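Local atomic coordinates of Xyn30D (Paenibacillus barcinonensis, PDB entry 4QB6), a protein that probably cleaves glucuronoxylan as a family 30 xylanase, the part modelled here being its calcium-binding CBM35 carbohydrate-binding module, captured with an aldouronic acid. Residues A[104-109]-A[144-149]; A[93-98]-A[118-123]. One frame throughout, in Å; residues are numbered along the deposited sequence. Where two conformers were deposited one is given.

Interaction 1 pairs two neighbouring strands of the five-stranded sheet and is largely buried; interaction 2 runs between the two sheets of the sandwich and out into the loops at one end, so it is buried at its aromatic end and exposed at the other. The chemistry follows: backbone ladder bonds with aliphatic packing on the core side and a cation-pi contact on the other in 104-109/144-149, against aromatic edge-to-face packing, a tyrosine hydroxyl and loop-to-loop bonds in 93-98/118-123. They meet in the core, where L104 CD1 lies 3.7 Å from F119 CE1 and I106 and I146 pack on F93. Strands 102-108 and 111-119 are also adjacent in one sheet, tying both contacts to it.

Interaction 1 of 2, residues A[104-109]-A[144-149]; sequences LDIYVN and LRIVTT
The Y107 ring is a flat shelf for R145: in the conformer given, NH2 hangs 3.4 Å above the ring plane, over its centre, and the guanidinium CZ sits 4.3 Å from the ring centroid in what reads as a cation-pi contact. R145 reaches it by bending at chi3 (60°), which turns the guanidinium across toward the ring, the planes 41° apart. V147 CG2 fills the angle between the two, 3.7 Å from Y107 CE1 and against one face of the guanidinium. An alanine in place of Y107 would probably leave the guanidinium free to swing and uncover V147. Further along this face the methyl CG2 of T149 presses on the carboxylate of D105, 3.3 Å from its CG, while the oxygens of D105 are held by N116 and K112. On the reverse face the aliphatic chains pack: L104 CD1 meets I146 CD1 at 3.9 Å, and I106 lies alongside I146. Between the faces, D105 pairs with V147 and Y107 with R145 through two backbone bonds each; Y107 N to R145 O is nearly straight (175°). This is an antiparallel ladder in the five-stranded sheet of a beta-sandwich, its L104-I106-I146 side turned to the core.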
loop_
_atom_site.group_PDB
_atom_site.type_symbol
_atom_site.label_atom_id
_atom_site.label_comp_id
_atom_site.label_asym_id
_atom_site.label_seq_id
_atom_site.Cartn_x
_atom_site.Cartn_y
_atom_site.Cartn_z
ATOM N N LEU A 104 2.069 7.279 5.978
ATOM C CA LEU A 104 2.639 7.179 4.625
ATOM C C LEU A 104 2.168 8.310 3.747
ATOM O O LEU A 104 0.968 8.651 3.768
ATOM C CB LEU A 104 2.284 5.857 3.925
ATOM C CG LEU A 104 2.616 4.556 4.635
ATOM C CD1 LEU A 104 2.160 3.356 3.835
ATOM C CD2 LEU A 104 4.113 4.426 4.868
ATOM N N ASP A 105 3.043 8.864 2.927
ATOM C CA ASP A 105 2.616 9.735 1.827
ATOM C C ASP A 105 2.131 8.842 0.702
ATOM O O ASP A 105 2.696 7.785 0.445
ATOM C CB ASP A 105 3.785 10.600 1.335
ATOM C CG ASP A 105 4.079 11.810 2.186
ATOM O OD1 ASP A 105 3.299 12.193 3.059
ATOM O OD2 ASP A 105 5.149 12.413 1.890
ATOM N N ILE A 106 1.102 9.283 0.000
ATOM C CA ILE A 106 0.499 8.519 -1.096
ATOM C C ILE A 106 0.471 9.376 -2.343
ATOM O O ILE A 106 -0.042 10.507 -2.322
ATOM C CB ILE A 106 -0.903 7.998 -0.710
ATOM C CG1 ILE A 106 -0.767 7.249 0.645
ATOM C CG2 ILE A 106 -1.506 7.177 -1.840
ATOM C CD1 ILE A 106 -1.824 6.266 1.029
ATOM N N TYR A 107 1.049 8.851 -3.416
ATOM C CA TYR A 107 1.162 9.491 -4.720
ATOM C C TYR A 107 0.346 8.700 -5.706
ATOM O O TYR A 107 0.319 7.479 -5.654
ATOM C CB TYR A 107 2.621 9.494 -5.194
ATOM C CG TYR A 107 3.610 10.292 -4.368
ATOM C CD1 TYR A 107 4.048 9.838 -3.120
ATOM C CD2 TYR A 107 4.137 11.481 -4.848
ATOM C CE1 TYR A 107 4.967 10.564 -2.369
ATOM C CE2 TYR A 107 5.049 12.203 -4.095
ATOM C CZ TYR A 107 5.435 11.723 -2.862
ATOM O OH TYR A 107 6.370 12.425 -2.101
ATOM N N VAL A 108 -0.365 9.416 -6.569
ATOM C CA VAL A 108 -1.077 8.814 -7.676
ATOM C C VAL A 108 -0.590 9.476 -8.962
ATOM O O VAL A 108 -0.568 10.714 -9.079
ATOM C CB VAL A 108 -2.602 8.943 -7.539
ATOM C CG1 VAL A 108 -3.315 8.547 -8.833
ATOM C CG2 VAL A 108 -3.094 8.126 -6.348
ATOM N N ASN A 109 -0.111 8.661 -9.900
ATOM C CA ASN A 109 0.423 9.170 -11.176
ATOM C C ASN A 109 1.477 10.245 -10.966
ATOM O O ASN A 109 1.536 11.262 -11.702
ATOM C CB ASN A 109 -0.714 9.648 -12.106
ATOM C CG ASN A 109 -1.675 8.532 -12.459
ATOM O OD1 ASN A 109 -2.934 8.659 -12.417
ATOM N ND2 ASN A 109 -1.119 7.426 -12.768
ATOM N N LEU A 144 0.699 4.161 -8.472
ATOM C CA LEU A 144 0.405 4.572 -7.096
ATOM C C LEU A 144 1.606 4.201 -6.268
ATOM O O LEU A 144 2.043 3.040 -6.290
ATOM C CB LEU A 144 -0.844 3.858 -6.595
ATOM C CG LEU A 144 -1.423 4.262 -5.248
ATOM C CD1 LEU A 144 -2.928 4.030 -5.188
ATOM C CD2 LEU A 144 -0.739 3.501 -4.126
ATOM N N ARG A 145 2.142 5.182 -5.536
ATOM C CA ARG A 145 3.301 4.953 -4.699
ATOM C C ARG A 145 2.963 5.352 -3.262
ATOM O O ARG A 145 2.213 6.307 -2.993
ATOM C CB ARG A 145 4.527 5.725 -5.214
ATOM C CG ARG A 145 5.793 5.383 -4.446
ATOM C CD ARG A 145 7.019 5.887 -5.143
ATOM N NE ARG A 145 6.842 7.310 -5.229
ATOM C CZ ARG A 145 7.628 8.247 -4.718
ATOM N NH1 ARG A 145 8.731 7.938 -4.054
ATOM N NH2 ARG A 145 7.295 9.513 -4.908
ATOM N N ILE A 146 3.479 4.570 -2.334
ATOM C CA ILE A 146 3.361 4.864 -0.900
ATOM C C ILE A 146 4.755 4.918 -0.287
ATOM O O ILE A 146 5.597 4.082 -0.608
ATOM C CB ILE A 146 2.435 3.859 -0.231
ATOM C CG1 ILE A 146 2.985 2.425 -0.196
ATOM C CG2 ILE A 146 1.085 3.888 -0.914
ATOM C CD1 ILE A 146 2.038 1.436 0.442
ATOM N N VAL A 147 4.973 5.917 0.560
ATOM C CA VAL A 147 6.323 6.295 0.970
ATOM C C VAL A 147 6.339 6.578 2.454
ATOM O O VAL A 147 5.497 7.313 2.965
ATOM C CB VAL A 147 6.799 7.535 0.202
ATOM C CG1 VAL A 147 8.286 7.755 0.437
ATOM C CG2 VAL A 147 6.557 7.417 -1.300
ATOM N N THR A 148 7.355 6.074 3.160
ATOM C CA THR A 148 7.527 6.398 4.572
ATOM C C THR A 148 8.058 7.834 4.725
ATOM O O THR A 148 8.685 8.367 3.816
ATOM C CB THR A 148 8.408 5.363 5.297
ATOM O OG1 THR A 148 9.741 5.450 4.801
ATOM C CG2 THR A 148 7.882 3.987 5.148
ATOM N N THR A 149 7.727 8.440 5.864
ATOM C CA THR A 149 7.904 9.880 6.077
ATOM C C THR A 149 8.468 10.195 7.442
ATOM O O THR A 149 8.472 11.359 7.851
ATOM C CB THR A 149 6.554 10.618 5.937
ATOM O OG1 THR A 149 5.686 10.171 6.953
ATOM C CG2 THR A 149 5.895 10.392 4.558
#

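Interaction 2 of 2, residues A[93-98]-A[118-123]; sequences FRYALE and PFTETG
L97 carries the main polar grip on T122, and its carbonyl O takes two backbone donors: T122 N at 2.8 Å and G123 N, longer, at 3.2 Å. In return L97 N gives a nearly straight bond (173°) to T122 OG1. With chi1 at 67°, that hydroxyl sits between its own backbone N and carbonyl carbon, facing L97 N; it also bonds to T127 O. G123 has a backbone conformation that by itself favours glycine. Farther in, the Y95 hydroxyl donates to T120 O at 2.7 Å, the acceptor lying at the edge of the tyrosine ring and in its plane. A water donates to Y95 OH and accepts from T120 N, bridging the same two residues. T122 CG2 slides past the Y95 ring at CE2, and L97 CD2 comes within 3.3 Å of F119 O. Inward, the F119 ring turns neighbouring parts of its rim to two aromatic faces: CD2 stands over the centre of Y95 and CZ over that of F93, both pairs T-shaped, with centroids 5.2 Å apart. M156 also packs on F119. This aromatic cluster joins the two sheets of the CBM35 beta-sandwich, while the L97-T122 loops lie beside the sugar-binding end, where L97 touches R102, which binds the glucuronate, and W125 of the glycan pocket.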
loop_
_atom_site.group_PDB
_atom_site.type_symbol
_atom_site.label_atom_id
_atom_site.label_comp_id
_atom_site.label_asym_id
_atom_site.label_seq_id
_atom_site.Cartn_x
_atom_site.Cartn_y
_atom_site.Cartn_z
ATOM N N PHE A 93 -5.902 -1.288 1.496
ATOM C CA PHE A 93 -4.620 -1.865 1.848
ATOM C C PHE A 93 -4.819 -2.984 2.832
ATOM O O PHE A 93 -5.542 -2.787 3.821
ATOM C CB PHE A 93 -3.734 -0.810 2.541
ATOM C CG PHE A 93 -3.431 0.393 1.699
ATOM C CD1 PHE A 93 -4.274 1.493 1.697
ATOM C CD2 PHE A 93 -2.306 0.431 0.890
ATOM C CE1 PHE A 93 -3.976 2.590 0.931
ATOM C CE2 PHE A 93 -2.042 1.534 0.107
ATOM C CZ PHE A 93 -2.887 2.607 0.129
ATOM N N ARG A 94 -4.213 -4.133 2.617
ATOM C CA ARG A 94 -4.165 -5.218 3.605
ATOM C C ARG A 94 -2.768 -5.190 4.177
ATOM O O ARG A 94 -1.777 -5.299 3.430
ATOM C CB ARG A 94 -4.488 -6.568 2.991
ATOM C CG ARG A 94 -4.598 -7.687 4.036
ATOM C CD ARG A 94 -5.203 -8.939 3.428
ATOM N NE ARG A 94 -5.527 -9.980 4.428
ATOM C CZ ARG A 94 -4.754 -10.997 4.720
ATOM N NH1 ARG A 94 -3.568 -11.126 4.182
ATOM N NH2 ARG A 94 -5.147 -11.916 5.606
ATOM N N TYR A 95 -2.661 -5.028 5.496
ATOM C CA TYR A 95 -1.386 -4.729 6.153
ATOM C C TYR A 95 -1.350 -5.241 7.562
ATOM O O TYR A 95 -2.406 -5.513 8.146
ATOM C CB TYR A 95 -1.131 -3.197 6.150
ATOM C CG TYR A 95 -1.981 -2.439 7.145
ATOM C CD1 TYR A 95 -3.289 -2.058 6.856
ATOM C CD2 TYR A 95 -1.486 -2.114 8.398
ATOM C CE1 TYR A 95 -4.058 -1.392 7.788
ATOM C CE2 TYR A 95 -2.251 -1.441 9.321
ATOM C CZ TYR A 95 -3.535 -1.106 9.020
ATOM O OH TYR A 95 -4.325 -0.411 9.943
ATOM N N ALA A 96 -0.159 -5.325 8.137
ATOM C CA ALA A 96 -0.006 -5.712 9.536
ATOM C C ALA A 96 0.864 -4.700 10.209
ATOM O O ALA A 96 1.815 -4.172 9.622
ATOM C CB ALA A 96 0.579 -7.109 9.636
ATOM N N LEU A 97 0.563 -4.408 11.458
ATOM C CA LEU A 97 1.325 -3.422 12.237
ATOM C C LEU A 97 1.179 -3.765 13.710
ATOM O O LEU A 97 0.098 -3.563 14.267
ATOM C CB LEU A 97 0.831 -2.004 11.911
ATOM C CG LEU A 97 1.466 -0.855 12.682
ATOM C CD1 LEU A 97 2.978 -0.916 12.669
ATOM C CD2 LEU A 97 0.978 0.465 12.101
ATOM N N GLU A 98 2.244 -4.229 14.356
ATOM C CA GLU A 98 2.066 -4.718 15.728
ATOM C C GLU A 98 1.577 -3.663 16.697
ATOM O O GLU A 98 0.612 -3.898 17.420
ATOM C CB GLU A 98 3.365 -5.310 16.204
ATOM C CG GLU A 98 3.406 -5.817 17.656
ATOM C CD GLU A 98 4.797 -6.354 18.003
ATOM O OE1 GLU A 98 5.747 -5.567 18.227
ATOM O OE2 GLU A 98 4.972 -7.583 18.008
ATOM N N PRO A 118 -2.462 8.010 8.018
ATOM C CA PRO A 118 -2.209 7.103 9.123
ATOM C C PRO A 118 -2.594 5.682 8.812
ATOM O O PRO A 118 -3.653 5.445 8.220
ATOM C CB PRO A 118 -3.138 7.626 10.220
ATOM C CG PRO A 118 -4.238 8.342 9.499
ATOM C CD PRO A 118 -3.639 8.877 8.254
ATOM N N PHE A 119 -1.751 4.749 9.252
ATOM C CA PHE A 119 -2.085 3.325 9.321
ATOM C C PHE A 119 -1.989 2.971 10.798
ATOM O O PHE A 119 -0.922 3.013 11.395
ATOM C CB PHE A 119 -1.087 2.501 8.501
ATOM C CG PHE A 119 -1.302 2.615 7.025
ATOM C CD1 PHE A 119 -1.028 3.803 6.342
ATOM C CD2 PHE A 119 -1.825 1.537 6.292
ATOM C CE1 PHE A 119 -1.267 3.909 4.978
ATOM C CE2 PHE A 119 -2.037 1.661 4.947
ATOM C CZ PHE A 119 -1.766 2.822 4.300
ATOM N N THR A 120 -3.119 2.566 11.371
ATOM C CA THR A 120 -3.205 2.276 12.779
ATOM C C THR A 120 -2.883 0.822 13.067
ATOM O O THR A 120 -2.944 -0.055 12.182
ATOM C CB THR A 120 -4.563 2.676 13.359
ATOM O OG1 THR A 120 -5.583 1.923 12.713
ATOM C CG2 THR A 120 -4.801 4.132 13.220
ATOM N N GLU A 121 -2.486 0.521 14.295
ATOM C CA GLU A 121 -2.005 -0.822 14.576
ATOM C C GLU A 121 -3.097 -1.866 14.343
ATOM O O GLU A 121 -4.302 -1.597 14.381
ATOM C CB GLU A 121 -1.431 -0.949 15.997
ATOM C CG GLU A 121 -2.466 -0.757 17.101
ATOM C CD GLU A 121 -1.877 -0.875 18.497
ATOM O OE1 GLU A 121 -1.036 -0.029 18.876
ATOM O OE2 GLU A 121 -2.293 -1.790 19.232
ATOM N N THR A 122 -2.625 -3.072 14.077
ATOM C CA THR A 122 -3.471 -4.254 14.001
ATOM C C THR A 122 -3.266 -5.129 15.235
ATOM O O THR A 122 -4.078 -6.036 15.444
ATOM C CB THR A 122 -3.189 -5.058 12.720
ATOM O OG1 THR A 122 -1.871 -5.599 12.785
ATOM C CG2 THR A 122 -3.410 -4.239 11.477
ATOM N N GLY A 123 -2.219 -4.928 16.023
ATOM C CA GLY A 123 -2.015 -5.680 17.276
ATOM C C GLY A 123 -0.961 -6.757 17.236
ATOM O O GLY A 123 -0.437 -7.196 18.273
HETATM O O HOH W 1 -5.637 2.453 9.864
#